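Local coordinates for protein endonuclease NucS (Pyrococcus abyssi, PDB 2VLD) that cleaves the 3' and 5' single-stranded ends of branched DNA structures, binds single-stranded DNA and works as a homodimer that interacts with PCNA, at residues 30-35 / 109-114. The protein carries 2 engineered substitutions. Sequence-based numbering, arbitrary orientation.
Sequences TIFARC and SLVVFL
Thr30 pairs with Val111 and Phe32 with Ser109 as hydrogen-bonded pairs of two antiparallel strands, whose N-to-C directions differ by 170° and whose axes come within 4.7 Å. Each pair is closed by two backbone bonds: Thr30 N to Val111 O spans 2.8 Å, with an equally short return from Val111 N to Thr30 O, while Phe32 N reaches Ser109 O at 2.9 Å and Ser109 N reaches Phe32 O at 3.1 Å. Between them Ile31 and Leu110 form a non-hydrogen-bonded pair on the other face, where Ile31 CG1 packs against Leu110 CG at 3.8 Å. Beta-branched Ile31 suits a strand, and Leu110 also rests on Ile15 and Leu18 of helix 12-25. Opposite, CE1 of Phe32 lies 4.0 Å from Val111 CG2, which faces the ring because CG1 is anti to the backbone N (chi1 175°). Ser109 O lies at the ring's edge, in its plane, 3.7 Å from Phe32 CD1. This face packs against the second subunit, whose Phe113 meets Phe32 with ring planes at about 85°. The pairing belongs to the antiparallel sheet of the N-terminal PH-like domain, which holds the single-stranded DNA binding site, and one face forms part of the homodimer interface.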
ATOM      1  N   THR A  30      -9.461   3.697  -4.677  1.00 54.56           N
ATOM      2  CA  THR A  30      -9.093   3.598  -3.266  1.00 53.87           C
ATOM      3  C   THR A  30     -10.351   3.741  -2.416  1.00 54.33           C
ATOM      4  O   THR A  30     -10.987   4.801  -2.405  1.00 54.81           O
ATOM      5  CB  THR A  30      -8.069   4.664  -2.848  1.00 53.58           C
ATOM      6  OG1 THR A  30      -6.921   4.586  -3.690  1.00 52.68           O
ATOM      7  CG2 THR A  30      -7.627   4.459  -1.398  1.00 53.35           C
ATOM      8  N   ILE A  31     -10.709   2.675  -1.707  1.00 54.15           N
ATOM      9  CA  ILE A  31     -11.882   2.689  -0.861  1.00 53.79           C
ATOM     10  C   ILE A  31     -11.447   2.745   0.599  1.00 54.45           C
ATOM     11  O   ILE A  31     -10.548   2.015   1.030  1.00 54.76           O
ATOM     12  CB  ILE A  31     -12.751   1.444  -1.117  1.00 53.41           C
ATOM     13  CG1 ILE A  31     -13.276   1.455  -2.556  1.00 53.16           C
ATOM     14  CG2 ILE A  31     -13.911   1.393  -0.148  1.00 52.74           C
ATOM     15  CD1 ILE A  31     -13.513   0.060  -3.154  1.00 52.29           C
ATOM     16  N   PHE A  32     -12.074   3.635   1.353  1.00 54.98           N
ATOM     17  CA  PHE A  32     -12.000   3.609   2.804  1.00 55.34           C
ATOM     18  C   PHE A  32     -13.321   3.036   3.292  1.00 55.66           C
ATOM     19  O   PHE A  32     -14.391   3.560   2.963  1.00 55.33           O
ATOM     20  CB  PHE A  32     -11.792   5.019   3.332  1.00 55.44           C
ATOM     21  CG  PHE A  32     -10.742   5.768   2.604  1.00 55.56           C
ATOM     22  CD1 PHE A  32     -10.975   6.236   1.313  1.00 55.57           C
ATOM     23  CD2 PHE A  32      -9.507   5.998   3.195  1.00 55.20           C
ATOM     24  CE1 PHE A  32      -9.993   6.921   0.617  1.00 56.12           C
ATOM     25  CE2 PHE A  32      -8.507   6.685   2.510  1.00 55.91           C
ATOM     26  CZ  PHE A  32      -8.749   7.150   1.217  1.00 56.22           C
ATOM     27  N   ALA A  33     -13.252   1.953   4.058  1.00 56.21           N
ATOM     28  CA  ALA A  33     -14.460   1.223   4.436  1.00 57.06           C
ATOM     29  C   ALA A  33     -14.288   0.354   5.664  1.00 57.74           C
ATOM     30  O   ALA A  33     -13.242  -0.264   5.863  1.00 57.72           O
ATOM     31  CB  ALA A  33     -14.950   0.358   3.263  1.00 56.73           C
ATOM     32  N   ARG A  34     -15.332   0.316   6.490  1.00 58.88           N
ATOM     33  CA  ARG A  34     -15.483  -0.745   7.478  1.00 59.97           C
ATOM     34  C   ARG A  34     -15.968  -1.926   6.666  1.00 59.08           C
ATOM     35  O   ARG A  34     -16.826  -1.784   5.787  1.00 59.36           O
ATOM     36  CB  ARG A  34     -16.476  -0.370   8.569  1.00 59.70           C
ATOM     37  CG  ARG A  34     -16.553  -1.393   9.709  1.00 62.43           C
ATOM     38  CD  ARG A  34     -17.279  -0.841  10.953  1.00 64.23           C
ATOM     39  NE  ARG A  34     -16.324  -0.234  11.885  1.00 70.77           N
ATOM     40  CZ  ARG A  34     -15.904  -0.799  13.018  1.00 72.89           C
ATOM     41  NH1 ARG A  34     -16.363  -1.990  13.395  1.00 72.66           N
ATOM     42  NH2 ARG A  34     -15.026  -0.166  13.786  1.00 74.07           N
ATOM     43  N   CYS A  35     -15.385  -3.084   6.929  1.00 58.40           N
ATOM     44  CA  CYS A  35     -15.561  -4.230   6.059  1.00 57.60           C
ATOM     45  C   CYS A  35     -15.063  -5.431   6.791  1.00 57.10           C
ATOM     46  O   CYS A  35     -14.547  -5.315   7.902  1.00 56.75           O
ATOM     47  CB  CYS A  35     -14.710  -4.057   4.786  1.00 57.91           C
ATOM     48  SG  CYS A  35     -12.909  -3.860   5.087  1.00 57.58           S
ATOM     49  N   SER A 109     -16.027   6.039   2.041  1.00 69.21           N
ATOM     50  CA  SER A 109     -15.699   6.821   0.855  1.00 67.58           C
ATOM     51  C   SER A 109     -14.979   5.987  -0.178  1.00 66.40           C
ATOM     52  O   SER A 109     -14.279   5.035   0.152  1.00 66.50           O
ATOM     53  CB  SER A 109     -14.823   8.029   1.202  1.00 67.55           C
ATOM     54  OG  SER A 109     -14.279   8.599   0.022  1.00 67.12           O
ATOM     55  N   LEU A 110     -15.150   6.382  -1.428  1.00 64.94           N
ATOM     56  CA  LEU A 110     -14.452   5.789  -2.538  1.00 63.89           C
ATOM     57  C   LEU A 110     -13.821   6.927  -3.329  1.00 63.74           C
ATOM     58  O   LEU A 110     -14.438   7.967  -3.528  1.00 63.84           O
ATOM     59  CB  LEU A 110     -15.431   4.985  -3.398  1.00 63.26           C
ATOM     60  CG  LEU A 110     -14.922   4.161  -4.583  1.00 61.97           C
ATOM     61  CD1 LEU A 110     -15.959   3.131  -5.007  1.00 59.23           C
ATOM     62  CD2 LEU A 110     -14.546   5.059  -5.761  1.00 60.29           C
ATOM     63  N   VAL A 111     -12.586   6.723  -3.768  1.00 63.71           N
ATOM     64  CA  VAL A 111     -11.865   7.711  -4.563  1.00 63.66           C
ATOM     65  C   VAL A 111     -11.299   7.067  -5.835  1.00 64.16           C
ATOM     66  O   VAL A 111     -10.569   6.061  -5.770  1.00 64.36           O
ATOM     67  CB  VAL A 111     -10.700   8.324  -3.759  1.00 63.53           C
ATOM     68  CG1 VAL A 111      -9.878   9.251  -4.636  1.00 63.62           C
ATOM     69  CG2 VAL A 111     -11.211   9.053  -2.521  1.00 62.94           C
ATOM     70  N   VAL A 112     -11.641   7.637  -6.986  1.00 64.33           N
ATOM     71  CA  VAL A 112     -11.029   7.233  -8.248  1.00 64.78           C
ATOM     72  C   VAL A 112      -9.924   8.234  -8.520  1.00 65.55           C
ATOM     73  O   VAL A 112     -10.114   9.437  -8.354  1.00 65.77           O
ATOM     74  CB  VAL A 112     -12.031   7.234  -9.429  1.00 64.63           C
ATOM     75  CG1 VAL A 112     -11.370   6.747 -10.716  1.00 63.43           C
ATOM     76  CG2 VAL A 112     -13.238   6.374  -9.105  1.00 64.77           C
ATOM     77  N   PHE A 113      -8.765   7.726  -8.920  1.00 66.60           N
ATOM     78  CA  PHE A 113      -7.605   8.562  -9.163  1.00 67.66           C
ATOM     79  C   PHE A 113      -7.040   8.243 -10.532  1.00 68.56           C
ATOM     80  O   PHE A 113      -6.336   7.259 -10.711  1.00 68.62           O
ATOM     81  CB  PHE A 113      -6.570   8.358  -8.062  1.00 67.54           C
ATOM     82  CG  PHE A 113      -5.314   9.151  -8.246  1.00 68.37           C
ATOM     83  CD1 PHE A 113      -5.319  10.368  -8.925  1.00 69.34           C
ATOM     84  CD2 PHE A 113      -4.113   8.693  -7.704  1.00 68.54           C
ATOM     85  CE1 PHE A 113      -4.134  11.106  -9.082  1.00 68.70           C
ATOM     86  CE2 PHE A 113      -2.925   9.431  -7.845  1.00 67.78           C
ATOM     87  CZ  PHE A 113      -2.939  10.637  -8.533  1.00 67.97           C
ATOM     88  N   LEU A 114      -7.370   9.086 -11.499  1.00 69.83           N
ATOM     89  CA  LEU A 114      -6.961   8.877 -12.874  1.00 71.26           C
ATOM     90  C   LEU A 114      -5.514   9.307 -13.016  1.00 71.97           C
ATOM     91  O   LEU A 114      -5.210  10.431 -13.428  1.00 72.19           O
ATOM     92  CB  LEU A 114      -7.879   9.655 -13.814  1.00 71.50           C
ATOM     93  CG  LEU A 114      -9.350   9.308 -13.597  1.00 72.29           C
ATOM     94  CD1 LEU A 114     -10.227  10.546 -13.656  1.00 72.40           C
ATOM     95  CD2 LEU A 114      -9.782   8.277 -14.599  1.00 73.66           C
TER